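Local atomic coordinates of octaprenyl-diphosphate synthase (Bacteroides thetaiotaomicron, PDB entry 3RMG), a protein that probably acts as a magnesium-dependent prenyltransferase that builds isoprenoid diphosphate chains, as other members of the FPP/GGPP synthase family do. Residues 49-54 with 175-180; 203-208 with 296-301; 210-215 with 289-294. All coordinates share one frame; numbering follows the deposited sequence.

Interaction 1. Residues 49-54 with 175-180; sequences MMRPIL and AALFAA
Arg-51 lies across Phe-178, and the two side chains cross at about a right angle. Arg-51 belongs to the GKxxRP sequence of this family; in relatives this arginine helps bind a substrate diphosphate. The first group of contacts is aromatic. Arg-51 CG makes a CH-pi contact over one face of the Phe-178 ring, 4.0 Å from its centroid, displaced toward the rim. The arginine chain is extended from CG to NE, which carries its polar end along to the next ring atoms. Arg-51 NE comes 3.5 Å from Phe-178 CE1, and Arg-51 NH2 lies 3.6 Å from the same carbon. Phe-178 CZ sits over one face of the guanidinium. The two planes are 52° apart, so this is a tilted overlap and not a parallel stack.

The second group is apolar. Leu-54 CD2 meets the ring at its edge, 3.8 Å from Phe-178 CD2. Leu-177 CD2 presses on the arginine stem, 3.5 Å from Arg-51 CD and 3.2 Å from Arg-51 NE. Glu-77 and His-80 of helix 67-90 also touch Arg-51.

No hydrogen bond or salt bridge joins the two segments. Carbon atoms and a ring steady the arginine, while no N-H of Arg-51 is hydrogen-bonded to residues 175-180. This is consistent with a role in anion binding, as in relatives.

Interaction 2. Residues 203-208 with 296-301; sequences GEYIGI and KKAFDL
Tyr-205 lays its ring over the stem of Lys-297. Lys-297 CB stands over one face of the ring in a CH-pi contact, 3.9 Å from the centroid and 24° off the normal. It is displaced toward the rim, and its nearest ring atom is Tyr-205 CE1 at 3.5 Å. The lysine chain crosses the ring at about a right angle, and its CD is 3.8 Å from Tyr-205 OH. Bends at chi3 and chi4 then lead the ammonium end away. The lysine therefore offers carbon, not charge, to the tyrosine.

With Tyr-205 CG anti to the carbonyl carbon (chi1 -75°), the ring reaches Lys-297. Nearer the backbone, Tyr-205 CB meets Ala-298 CB at 4.1 Å. The small alanine suits the closeness of the backbones here: Tyr-205 CA and Ala-298 CA are 6.0 Å apart. Leu-301 CD1 approaches Tyr-205 CD1 obliquely, at 4.3 Å. No hydrogen bond crosses this contact.

The two helices run roughly antiparallel, at 155°, with their local axes 9.2 Å apart. Leu-318 of helix 309-323 touches both Ile-206 and Ala-298, so a third helix closes one side of the pair. On helix 193-217, Glu-204 and Ile-208 turn to other neighbours: both touch helix 163-172 and helix 174-188.

Interaction 3. Residues 210-215 with 289-294; sequences FQIKDD and RTIEQY
The second aspartate-rich DDXXD motif of the trans-prenyltransferase fold begins on helix 193-217, and Ile-212 and Lys-213 just before it pack on helix 283-302. The two segments are antiparallel, at 166°, with their axes 9.8 Å apart. The contact is carried by aliphatic carbon.

Ile-212 and Ile-291 slide past each other in opposite directions. Ile-212 CG2 is 3.3 Å from Ile-291 CG1 and 3.5 Å from Ile-291 CD1, both tighter than usual van der Waals contact. With Ile-212 CG1 anti to the carbonyl carbon and CD1 extended beyond it, the CD1 methyl rests 3.9 Å from Thr-290 CG2. Thr-290 thus meets the contact through its methyl group, while its hydroxyl is hydrogen-bonded to Tyr-286 O in its own helix.

Lys-213 adds its stem. Its chain is bent at chi2 and chi3, and Lys-213 CG lies 3.7 Å from Ile-291 CD1. Its NZ leads on to weak polar contacts with Arg-324 and Glu-325 near the end of the modelled chain. With an alanine here in place of Ile-291, the methyl of Ile-212 and the stem of Lys-213 would probably lose their shared partner, and a gap would open between the helices.

Asp-214 and Asp-215, the first residues of the motif, take no part in the contact with 289-294; in relatives the motif's aspartates bind magnesium. Gln-211 OE1 is hydrogen-bonded to Thr-174 OG1, and Asp-215 OD2 to Tyr-166 OH. Between them, Gln-211 NE2 donates to Asp-215 OD1 at 3.0 Å. The donor reaches that oxygen from above the carboxylate plane, 46° out of it.

In the fold
Helix 193-217 ties the three contacts together. Interactions 2 and 3 both join it to helix 283-302, and their centres are about 10 Å apart. Interaction 1 comes first. Both its segments precede those of the other two in the chain, and its centre is about 12 Å from interaction 2 and 15 Å from interaction 3. In sequence, the span of interaction 3 falls within that of interaction 2. Phe-178 of interaction 1 packs on Gly-203, Gly-207 and Phe-210, while Tyr-294 of interaction 3 packs on Tyr-205 and Ile-208 of interaction 2. These contacts join helices 50-62, 174-188, 193-217 and 283-302 in an all-helical fold, linking the GKxxRP region to the start of the second aspartate-rich motif.

Interaction 1. Residues 49-54 with 175-180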
ATOM      1  N   MET A  49      12.264  15.655 -12.617  1.00 86.43           N
ATOM      2  CA  MET A  49      11.814  14.279 -12.758  1.00 79.82           C
ATOM      3  C   MET A  49      12.980  13.366 -13.088  1.00 71.48           C
ATOM      4  O   MET A  49      13.035  12.785 -14.167  1.00 73.37           O
ATOM      5  CB  MET A  49      10.759  14.188 -13.858  1.00 82.69           C
ATOM      6  CG  MET A  49       9.486  14.957 -13.552  1.00 87.70           C
ATOM      7  SD  MET A  49       8.914  15.888 -14.981  1.00 95.82           S
ATOM      8  CE  MET A  49      10.308  16.994 -15.248  1.00 89.54           C
ATOM      9  N   MET A  50      13.904  13.239 -12.146  1.00 60.13           N
ATOM     10  CA  MET A  50      15.116  12.475 -12.355  1.00 56.25           C
ATOM     11  C   MET A  50      14.839  11.039 -12.823  1.00 54.29           C
ATOM     12  O   MET A  50      15.491  10.538 -13.747  1.00 49.27           O
ATOM     13  CB  MET A  50      15.948  12.471 -11.078  1.00 60.30           C
ATOM     14  CG  MET A  50      17.400  12.869 -11.297  1.00 77.79           C
ATOM     15  SD  MET A  50      17.528  14.518 -12.034  1.00 94.78           S
ATOM     16  CE  MET A  50      16.652  15.499 -10.812  1.00 93.32           C
ATOM     17  N   ARG A  51      13.863  10.382 -12.204  1.00 49.37           N
ATOM     18  CA  ARG A  51      13.572   8.986 -12.535  1.00 48.17           C
ATOM     19  C   ARG A  51      12.752   8.818 -13.818  1.00 44.37           C
ATOM     20  O   ARG A  51      13.065   7.962 -14.635  1.00 49.11           O
ATOM     21  CB  ARG A  51      12.909   8.258 -11.355  1.00 47.01           C
ATOM     22  CG  ARG A  51      13.828   8.049 -10.168  1.00 49.28           C
ATOM     23  CD  ARG A  51      13.037   7.723  -8.885  1.00 46.65           C
ATOM     24  NE  ARG A  51      13.893   7.847  -7.717  1.00 69.86           N
ATOM     25  CZ  ARG A  51      13.930   8.907  -6.916  1.00 72.27           C
ATOM     26  NH1 ARG A  51      13.122   9.937  -7.133  1.00 69.06           N
ATOM     27  NH2 ARG A  51      14.759   8.923  -5.880  1.00 78.84           N
ATOM     28  N   PRO A  52      11.686   9.616 -13.989  1.00 43.98           N
ATOM     29  CA  PRO A  52      10.952   9.579 -15.255  1.00 43.85           C
ATOM     30  C   PRO A  52      11.844   9.858 -16.460  1.00 38.55           C
ATOM     31  O   PRO A  52      11.705   9.199 -17.491  1.00 44.94           O
ATOM     32  CB  PRO A  52       9.901  10.674 -15.075  1.00 44.23           C
ATOM     33  CG  PRO A  52       9.615  10.624 -13.616  1.00 42.73           C
ATOM     34  CD  PRO A  52      10.982  10.432 -12.987  1.00 45.88           C
ATOM     35  N   ILE A  53      12.770  10.802 -16.340  1.00 37.94           N
ATOM     36  CA  ILE A  53      13.698  11.040 -17.449  1.00 41.20           C
ATOM     37  C   ILE A  53      14.534   9.786 -17.739  1.00 41.43           C
ATOM     38  O   ILE A  53      14.774   9.439 -18.893  1.00 43.99           O
ATOM     39  CB  ILE A  53      14.598  12.258 -17.202  1.00 38.60           C
ATOM     40  CG1 ILE A  53      13.807  13.554 -17.413  1.00 42.57           C
ATOM     41  CG2 ILE A  53      15.780  12.228 -18.129  1.00 41.10           C
ATOM     42  CD1 ILE A  53      14.455  14.775 -16.768  1.00 41.74           C
ATOM     43  N   LEU A  54      14.964   9.092 -16.693  1.00 38.03           N
ATOM     44  CA  LEU A  54      15.690   7.846 -16.885  1.00 37.90           C
ATOM     45  C   LEU A  54      14.838   6.797 -17.630  1.00 41.12           C
ATOM     46  O   LEU A  54      15.319   6.130 -18.543  1.00 33.73           O
ATOM     47  CB  LEU A  54      16.154   7.279 -15.544  1.00 35.95           C
ATOM     48  CG  LEU A  54      17.093   6.083 -15.618  1.00 37.40           C
ATOM     49  CD1 LEU A  54      18.290   6.451 -16.483  1.00 39.84           C
ATOM     50  CD2 LEU A  54      17.541   5.636 -14.229  1.00 36.76           C
ATOM     51  N   ALA A 175      18.789   2.804  -4.914  1.00 35.88           N
ATOM     52  CA  ALA A 175      19.324   2.250  -6.149  1.00 36.24           C
ATOM     53  C   ALA A 175      18.403   1.168  -6.693  1.00 38.54           C
ATOM     54  O   ALA A 175      18.367   0.918  -7.909  1.00 41.28           O
ATOM     55  CB  ALA A 175      20.738   1.715  -5.933  1.00 35.12           C
ATOM     56  N   ALA A 176      17.647   0.527  -5.798  1.00 41.75           N
ATOM     57  CA  ALA A 176      16.676  -0.477  -6.227  1.00 36.50           C
ATOM     58  C   ALA A 176      15.595   0.193  -7.054  1.00 37.36           C
ATOM     59  O   ALA A 176      15.136  -0.366  -8.045  1.00 40.76           O
ATOM     60  CB  ALA A 176      16.077  -1.206  -5.044  1.00 35.88           C
ATOM     61  N   LEU A 177      15.214   1.408  -6.661  1.00 37.46           N
ATOM     62  CA  LEU A 177      14.217   2.169  -7.410  1.00 40.90           C
ATOM     63  C   LEU A 177      14.752   2.600  -8.782  1.00 43.43           C
ATOM     64  O   LEU A 177      14.085   2.407  -9.803  1.00 43.36           O
ATOM     65  CB  LEU A 177      13.761   3.398  -6.618  1.00 43.45           C
ATOM     66  CG  LEU A 177      12.674   4.268  -7.264  1.00 54.04           C
ATOM     67  CD1 LEU A 177      11.440   3.447  -7.628  1.00 46.17           C
ATOM     68  CD2 LEU A 177      12.292   5.426  -6.338  1.00 58.41           C
ATOM     69  N   PHE A 178      15.944   3.198  -8.812  1.00 37.46           N
ATOM     70  CA  PHE A 178      16.544   3.564 -10.089  1.00 37.85           C
ATOM     71  C   PHE A 178      16.730   2.337 -11.012  1.00 37.13           C
ATOM     72  O   PHE A 178      16.464   2.417 -12.202  1.00 34.55           O
ATOM     73  CB  PHE A 178      17.866   4.304  -9.896  1.00 34.31           C
ATOM     74  CG  PHE A 178      17.707   5.771  -9.596  1.00 42.09           C
ATOM     75  CD1 PHE A 178      17.454   6.208  -8.300  1.00 38.66           C
ATOM     76  CD2 PHE A 178      17.826   6.716 -10.609  1.00 44.72           C
ATOM     77  CE1 PHE A 178      17.319   7.564  -8.021  1.00 44.67           C
ATOM     78  CE2 PHE A 178      17.694   8.066 -10.345  1.00 45.74           C
ATOM     79  CZ  PHE A 178      17.440   8.493  -9.044  1.00 50.91           C
ATOM     80  N   ALA A 179      17.189   1.217 -10.469  1.00 36.70           N
ATOM     81  CA  ALA A 179      17.333  -0.014 -11.263  1.00 35.50           C
ATOM     82  C   ALA A 179      15.972  -0.454 -11.788  1.00 36.56           C
ATOM     83  O   ALA A 179      15.835  -0.847 -12.949  1.00 41.53           O
ATOM     84  CB  ALA A 179      17.954  -1.129 -10.423  1.00 34.74           C
ATOM     85  N   ALA A 180      14.956  -0.368 -10.937  1.00 38.64           N
ATOM     86  CA  ALA A 180      13.612  -0.747 -11.333  1.00 36.88           C
ATOM     87  C   ALA A 180      13.141   0.148 -12.472  1.00 40.71           C
ATOM     88  O   ALA A 180      12.568  -0.323 -13.459  1.00 37.68           O
ATOM     89  CB  ALA A 180      12.655  -0.672 -10.145  1.00 40.55           C
TER

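Interaction 2. Residues 203-208 with 296-301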
ATOM      1  N   GLY A 203      20.804   1.281 -14.289  1.00 28.85           N
ATOM      2  CA  GLY A 203      20.011   2.088 -13.378  1.00 28.38           C
ATOM      3  C   GLY A 203      20.543   1.949 -11.970  1.00 39.25           C
ATOM      4  O   GLY A 203      20.513   2.895 -11.168  1.00 35.65           O
ATOM      5  N   GLU A 204      21.022   0.755 -11.645  1.00 35.07           N
ATOM      6  CA  GLU A 204      21.550   0.552 -10.312  1.00 36.78           C
ATOM      7  C   GLU A 204      22.795   1.412 -10.127  1.00 37.74           C
ATOM      8  O   GLU A 204      22.940   2.066  -9.100  1.00 31.61           O
ATOM      9  CB  GLU A 204      21.857  -0.919 -10.031  1.00 27.65           C
ATOM     10  CG  GLU A 204      22.573  -1.129  -8.699  1.00 46.29           C
ATOM     11  CD  GLU A 204      22.684  -2.596  -8.337  1.00 52.48           C
ATOM     12  OE1 GLU A 204      23.808  -3.144  -8.391  1.00 52.55           O
ATOM     13  OE2 GLU A 204      21.638  -3.203  -8.026  1.00 56.62           O
ATOM     14  N   TYR A 205      23.709   1.399 -11.097  1.00 27.63           N
ATOM     15  CA  TYR A 205      24.900   2.229 -10.953  1.00 33.07           C
ATOM     16  C   TYR A 205      24.509   3.689 -10.759  1.00 37.70           C
ATOM     17  O   TYR A 205      25.096   4.403  -9.935  1.00 35.29           O
ATOM     18  CB  TYR A 205      25.829   2.117 -12.161  1.00 29.69           C
ATOM     19  CG  TYR A 205      26.615   0.831 -12.217  1.00 39.76           C
ATOM     20  CD1 TYR A 205      27.099   0.345 -13.420  1.00 32.81           C
ATOM     21  CD2 TYR A 205      26.850   0.081 -11.067  1.00 41.28           C
ATOM     22  CE1 TYR A 205      27.832  -0.840 -13.480  1.00 33.44           C
ATOM     23  CE2 TYR A 205      27.574  -1.099 -11.123  1.00 37.07           C
ATOM     24  CZ  TYR A 205      28.069  -1.544 -12.334  1.00 33.59           C
ATOM     25  OH  TYR A 205      28.790  -2.714 -12.401  1.00 55.36           O
ATOM     26  N   ILE A 206      23.522   4.130 -11.532  1.00 36.51           N
ATOM     27  CA  ILE A 206      23.075   5.521 -11.479  1.00 36.79           C
ATOM     28  C   ILE A 206      22.460   5.863 -10.118  1.00 41.78           C
ATOM     29  O   ILE A 206      22.766   6.920  -9.518  1.00 37.22           O
ATOM     30  CB  ILE A 206      22.082   5.815 -12.619  1.00 38.07           C
ATOM     31  CG1 ILE A 206      22.832   5.840 -13.966  1.00 32.80           C
ATOM     32  CG2 ILE A 206      21.333   7.121 -12.363  1.00 29.93           C
ATOM     33  CD1 ILE A 206      21.929   5.899 -15.173  1.00 27.24           C
ATOM     34  N   GLY A 207      21.607   4.958  -9.632  1.00 29.87           N
ATOM     35  CA  GLY A 207      20.995   5.085  -8.317  1.00 29.60           C
ATOM     36  C   GLY A 207      22.035   5.159  -7.204  1.00 41.67           C
ATOM     37  O   GLY A 207      21.860   5.890  -6.233  1.00 36.06           O
ATOM     38  N   ILE A 208      23.126   4.407  -7.332  1.00 34.80           N
ATOM     39  CA  ILE A 208      24.192   4.477  -6.329  1.00 38.71           C
ATOM     40  C   ILE A 208      24.943   5.819  -6.353  1.00 42.97           C
ATOM     41  O   ILE A 208      25.201   6.395  -5.295  1.00 43.10           O
ATOM     42  CB  ILE A 208      25.187   3.307  -6.447  1.00 36.59           C
ATOM     43  CG1 ILE A 208      24.485   1.984  -6.134  1.00 36.93           C
ATOM     44  CG2 ILE A 208      26.347   3.496  -5.475  1.00 34.69           C
ATOM     45  CD1 ILE A 208      25.378   0.737  -6.367  1.00 33.90           C
ATOM     46  N   LYS A 296      32.128   5.599 -13.820  1.00 39.97           N
ATOM     47  CA  LYS A 296      32.920   4.983 -14.876  1.00 41.62           C
ATOM     48  C   LYS A 296      32.357   3.603 -15.201  1.00 41.17           C
ATOM     49  O   LYS A 296      32.313   3.202 -16.360  1.00 46.04           O
ATOM     50  CB  LYS A 296      34.396   4.882 -14.474  1.00 44.14           C
ATOM     51  CG  LYS A 296      35.252   4.114 -15.469  1.00 50.92           C
ATOM     52  CD  LYS A 296      36.570   3.692 -14.836  1.00 66.74           C
ATOM     53  CE  LYS A 296      37.216   2.513 -15.564  1.00 71.53           C
ATOM     54  NZ  LYS A 296      37.659   2.868 -16.941  1.00 63.07           N
ATOM     55  N   LYS A 297      31.918   2.872 -14.183  1.00 39.55           N
ATOM     56  CA  LYS A 297      31.286   1.585 -14.429  1.00 41.70           C
ATOM     57  C   LYS A 297      30.084   1.770 -15.353  1.00 39.90           C
ATOM     58  O   LYS A 297      29.849   0.967 -16.265  1.00 35.04           O
ATOM     59  CB  LYS A 297      30.862   0.934 -13.117  1.00 46.15           C
ATOM     60  CG  LYS A 297      32.015   0.309 -12.313  1.00 42.09           C
ATOM     61  CD  LYS A 297      31.447  -0.390 -11.084  1.00 54.10           C
ATOM     62  CE  LYS A 297      32.410  -0.355  -9.901  1.00 59.07           C
ATOM     63  NZ  LYS A 297      33.487  -1.365 -10.040  1.00 60.20           N
ATOM     64  N   ALA A 298      29.345   2.853 -15.130  1.00 35.96           N
ATOM     65  CA  ALA A 298      28.173   3.153 -15.928  1.00 36.34           C
ATOM     66  C   ALA A 298      28.543   3.516 -17.359  1.00 38.79           C
ATOM     67  O   ALA A 298      27.921   3.016 -18.294  1.00 31.80           O
ATOM     68  CB  ALA A 298      27.352   4.271 -15.285  1.00 34.58           C
ATOM     69  N   PHE A 299      29.546   4.382 -17.525  1.00 34.88           N
ATOM     70  CA  PHE A 299      30.014   4.789 -18.849  1.00 37.12           C
ATOM     71  C   PHE A 299      30.543   3.591 -19.634  1.00 40.50           C
ATOM     72  O   PHE A 299      30.239   3.413 -20.813  1.00 39.24           O
ATOM     73  CB  PHE A 299      31.110   5.860 -18.728  1.00 40.68           C
ATOM     74  CG  PHE A 299      30.572   7.259 -18.550  1.00 49.09           C
ATOM     75  CD1 PHE A 299      31.371   8.361 -18.778  1.00 63.10           C
ATOM     76  CD2 PHE A 299      29.257   7.465 -18.179  1.00 60.56           C
ATOM     77  CE1 PHE A 299      30.874   9.645 -18.621  1.00 69.37           C
ATOM     78  CE2 PHE A 299      28.753   8.744 -18.027  1.00 67.68           C
ATOM     79  CZ  PHE A 299      29.567   9.836 -18.245  1.00 62.66           C
ATOM     80  N   ASP A 300      31.337   2.769 -18.963  1.00 38.37           N
ATOM     81  CA  ASP A 300      31.846   1.563 -19.562  1.00 39.99           C
ATOM     82  C   ASP A 300      30.699   0.662 -20.016  1.00 42.48           C
ATOM     83  O   ASP A 300      30.799   0.010 -21.048  1.00 38.71           O
ATOM     84  CB  ASP A 300      32.768   0.836 -18.583  1.00 41.02           C
ATOM     85  CG  ASP A 300      34.135   1.482 -18.488  1.00 46.81           C
ATOM     86  OD1 ASP A 300      34.919   1.057 -17.619  1.00 58.39           O
ATOM     87  OD2 ASP A 300      34.423   2.421 -19.276  1.00 47.77           O
ATOM     88  N   LEU A 301      29.602   0.643 -19.262  1.00 40.94           N
ATOM     89  CA  LEU A 301      28.449  -0.158 -19.663  1.00 40.93           C
ATOM     90  C   LEU A 301      27.855   0.391 -20.947  1.00 43.48           C
ATOM     91  O   LEU A 301      27.555  -0.371 -21.866  1.00 40.38           O
ATOM     92  CB  LEU A 301      27.354  -0.161 -18.596  1.00 37.74           C
ATOM     93  CG  LEU A 301      26.968  -1.384 -17.759  1.00 32.83           C
ATOM     94  CD1 LEU A 301      25.608  -1.091 -17.175  1.00 34.11           C
ATOM     95  CD2 LEU A 301      26.923  -2.703 -18.529  1.00 32.46           C
TER

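Interaction 3. Residues 210-215 with 289-294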
ATOM      1  N   PHE A 210      23.694   8.618  -7.363  1.00 42.30           N
ATOM      2  CA  PHE A 210      22.699   9.552  -6.891  1.00 47.19           C
ATOM      3  C   PHE A 210      22.627   9.551  -5.364  1.00 49.32           C
ATOM      4  O   PHE A 210      22.671  10.611  -4.733  1.00 48.63           O
ATOM      5  CB  PHE A 210      21.348   9.186  -7.494  1.00 47.00           C
ATOM      6  CG  PHE A 210      20.290  10.229  -7.302  1.00 61.87           C
ATOM      7  CD1 PHE A 210      20.127  11.250  -8.230  1.00 63.74           C
ATOM      8  CD2 PHE A 210      19.453  10.193  -6.191  1.00 64.34           C
ATOM      9  CE1 PHE A 210      19.148  12.218  -8.053  1.00 67.20           C
ATOM     10  CE2 PHE A 210      18.466  11.159  -6.007  1.00 60.44           C
ATOM     11  CZ  PHE A 210      18.317  12.173  -6.940  1.00 64.40           C
ATOM     12  N   GLN A 211      22.525   8.361  -4.772  1.00 45.53           N
ATOM     13  CA  GLN A 211      22.374   8.238  -3.320  1.00 44.91           C
ATOM     14  C   GLN A 211      23.591   8.745  -2.549  1.00 45.94           C
ATOM     15  O   GLN A 211      23.447   9.429  -1.546  1.00 49.09           O
ATOM     16  CB  GLN A 211      22.103   6.793  -2.916  1.00 45.81           C
ATOM     17  CG  GLN A 211      21.745   6.670  -1.450  1.00 51.80           C
ATOM     18  CD  GLN A 211      20.642   7.640  -1.075  1.00 59.67           C
ATOM     19  OE1 GLN A 211      19.526   7.558  -1.595  1.00 57.68           O
ATOM     20  NE2 GLN A 211      20.950   8.574  -0.184  1.00 52.64           N
ATOM     21  N   ILE A 212      24.783   8.393  -3.019  1.00 43.65           N
ATOM     22  CA  ILE A 212      26.017   8.849  -2.407  1.00 45.06           C
ATOM     23  C   ILE A 212      26.138  10.369  -2.522  1.00 54.09           C
ATOM     24  O   ILE A 212      26.534  11.040  -1.565  1.00 53.32           O
ATOM     25  CB  ILE A 212      27.235   8.184  -3.051  1.00 42.33           C
ATOM     26  CG1 ILE A 212      27.306   6.704  -2.662  1.00 46.65           C
ATOM     27  CG2 ILE A 212      28.500   8.862  -2.614  1.00 46.81           C
ATOM     28  CD1 ILE A 212      28.400   5.926  -3.444  1.00 41.83           C
ATOM     29  N   LYS A 213      25.790  10.912  -3.688  1.00 53.21           N
ATOM     30  CA  LYS A 213      25.735  12.362  -3.860  1.00 54.46           C
ATOM     31  C   LYS A 213      24.893  13.021  -2.773  1.00 53.68           C
ATOM     32  O   LYS A 213      25.318  13.986  -2.150  1.00 51.63           O
ATOM     33  CB  LYS A 213      25.169  12.731  -5.230  1.00 52.25           C
ATOM     34  CG  LYS A 213      26.221  12.963  -6.295  1.00 65.40           C
ATOM     35  CD  LYS A 213      26.757  14.393  -6.256  1.00 77.47           C
ATOM     36  CE  LYS A 213      27.790  14.574  -5.155  1.00 84.93           C
ATOM     37  NZ  LYS A 213      28.539  15.860  -5.293  1.00 85.31           N
ATOM     38  N   ASP A 214      23.690  12.502  -2.562  1.00 51.68           N
ATOM     39  CA  ASP A 214      22.800  13.024  -1.542  1.00 57.17           C
ATOM     40  C   ASP A 214      23.377  12.927  -0.137  1.00 59.38           C
ATOM     41  O   ASP A 214      23.178  13.828   0.670  1.00 62.39           O
ATOM     42  CB  ASP A 214      21.461  12.292  -1.574  1.00 61.69           C
ATOM     43  CG  ASP A 214      20.373  13.107  -2.224  1.00 72.86           C
ATOM     44  OD1 ASP A 214      20.661  14.247  -2.652  1.00 84.34           O
ATOM     45  OD2 ASP A 214      19.228  12.613  -2.295  1.00 75.13           O
ATOM     46  N   ASP A 215      24.055  11.825   0.164  1.00 56.68           N
ATOM     47  CA  ASP A 215      24.630  11.627   1.492  1.00 51.88           C
ATOM     48  C   ASP A 215      25.699  12.684   1.784  1.00 54.85           C
ATOM     49  O   ASP A 215      25.836  13.146   2.913  1.00 59.33           O
ATOM     50  CB  ASP A 215      25.227  10.224   1.620  1.00 47.38           C
ATOM     51  CG  ASP A 215      24.170   9.142   1.698  1.00 46.33           C
ATOM     52  OD1 ASP A 215      22.966   9.474   1.787  1.00 46.07           O
ATOM     53  OD2 ASP A 215      24.545   7.952   1.675  1.00 53.85           O
ATOM     54  N   ARG A 289      35.420  10.085  -4.836  1.00 57.39           N
ATOM     55  CA  ARG A 289      36.191   9.123  -5.625  1.00 56.43           C
ATOM     56  C   ARG A 289      35.371   7.859  -5.927  1.00 52.76           C
ATOM     57  O   ARG A 289      35.483   7.275  -6.993  1.00 53.67           O
ATOM     58  CB  ARG A 289      37.511   8.769  -4.939  1.00 50.88           C
ATOM     59  CG  ARG A 289      38.719   9.473  -5.538  1.00 63.07           C
ATOM     60  CD  ARG A 289      39.740   9.861  -4.486  1.00 77.39           C
ATOM     61  NE  ARG A 289      40.029   8.778  -3.546  1.00 80.93           N
ATOM     62  CZ  ARG A 289      40.372   8.977  -2.275  1.00 78.20           C
ATOM     63  NH1 ARG A 289      40.450  10.214  -1.800  1.00 69.94           N
ATOM     64  NH2 ARG A 289      40.621   7.946  -1.474  1.00 74.12           N
ATOM     65  N   THR A 290      34.546   7.450  -4.978  1.00 49.49           N
ATOM     66  CA  THR A 290      33.700   6.286  -5.147  1.00 48.82           C
ATOM     67  C   THR A 290      32.622   6.536  -6.219  1.00 53.27           C
ATOM     68  O   THR A 290      32.406   5.704  -7.116  1.00 46.29           O
ATOM     69  CB  THR A 290      33.074   5.905  -3.805  1.00 45.19           C
ATOM     70  OG1 THR A 290      34.125   5.542  -2.901  1.00 53.58           O
ATOM     71  CG2 THR A 290      32.109   4.736  -3.951  1.00 48.14           C
ATOM     72  N   ILE A 291      31.958   7.685  -6.119  1.00 50.22           N
ATOM     73  CA  ILE A 291      31.015   8.120  -7.140  1.00 49.23           C
ATOM     74  C   ILE A 291      31.642   8.008  -8.533  1.00 50.83           C
ATOM     75  O   ILE A 291      31.016   7.506  -9.468  1.00 51.77           O
ATOM     76  CB  ILE A 291      30.545   9.566  -6.879  1.00 50.64           C
ATOM     77  CG1 ILE A 291      29.601   9.603  -5.680  1.00 45.50           C
ATOM     78  CG2 ILE A 291      29.841  10.152  -8.099  1.00 48.34           C
ATOM     79  CD1 ILE A 291      29.238  11.007  -5.247  1.00 44.69           C
ATOM     80  N   GLU A 292      32.882   8.470  -8.656  1.00 49.11           N
ATOM     81  CA  GLU A 292      33.618   8.451  -9.918  1.00 48.44           C
ATOM     82  C   GLU A 292      33.793   7.014 -10.417  1.00 48.70           C
ATOM     83  O   GLU A 292      33.689   6.742 -11.606  1.00 49.57           O
ATOM     84  CB  GLU A 292      34.997   9.088  -9.704  1.00 53.44           C
ATOM     85  CG  GLU A 292      35.447  10.033 -10.794  1.00 60.84           C
ATOM     86  CD  GLU A 292      34.410  11.083 -11.100  1.00 73.80           C
ATOM     87  OE1 GLU A 292      33.672  11.472 -10.168  1.00 81.04           O
ATOM     88  OE2 GLU A 292      34.328  11.514 -12.270  1.00 73.52           O
ATOM     89  N   GLN A 293      34.072   6.095  -9.501  1.00 47.23           N
ATOM     90  CA  GLN A 293      34.208   4.696  -9.867  1.00 50.19           C
ATOM     91  C   GLN A 293      32.904   4.150 -10.454  1.00 49.67           C
ATOM     92  O   GLN A 293      32.922   3.478 -11.487  1.00 48.38           O
ATOM     93  CB  GLN A 293      34.629   3.856  -8.659  1.00 48.59           C
ATOM     94  CG  GLN A 293      36.102   3.967  -8.289  1.00 62.06           C
ATOM     95  CD  GLN A 293      36.373   3.552  -6.840  1.00 72.66           C
ATOM     96  OE1 GLN A 293      37.428   3.854  -6.285  1.00 79.92           O
ATOM     97  NE2 GLN A 293      35.411   2.871  -6.225  1.00 72.76           N
ATOM     98  N   TYR A 294      31.780   4.427  -9.795  1.00 39.12           N
ATOM     99  CA  TYR A 294      30.497   3.918 -10.272  1.00 43.19           C
ATOM    100  C   TYR A 294      30.056   4.592 -11.565  1.00 42.03           C
ATOM    101  O   TYR A 294      29.424   3.968 -12.418  1.00 42.61           O
ATOM    102  CB  TYR A 294      29.410   4.019  -9.200  1.00 41.77           C
ATOM    103  CG  TYR A 294      29.461   2.866  -8.234  1.00 37.55           C
ATOM    104  CD1 TYR A 294      28.900   1.636  -8.563  1.00 33.61           C
ATOM    105  CD2 TYR A 294      30.080   3.001  -6.992  1.00 50.57           C
ATOM    106  CE1 TYR A 294      28.958   0.572  -7.677  1.00 48.15           C
ATOM    107  CE2 TYR A 294      30.149   1.937  -6.097  1.00 40.85           C
ATOM    108  CZ  TYR A 294      29.596   0.734  -6.446  1.00 43.16           C
ATOM    109  OH  TYR A 294      29.658  -0.307  -5.565  1.00 53.82           O
TER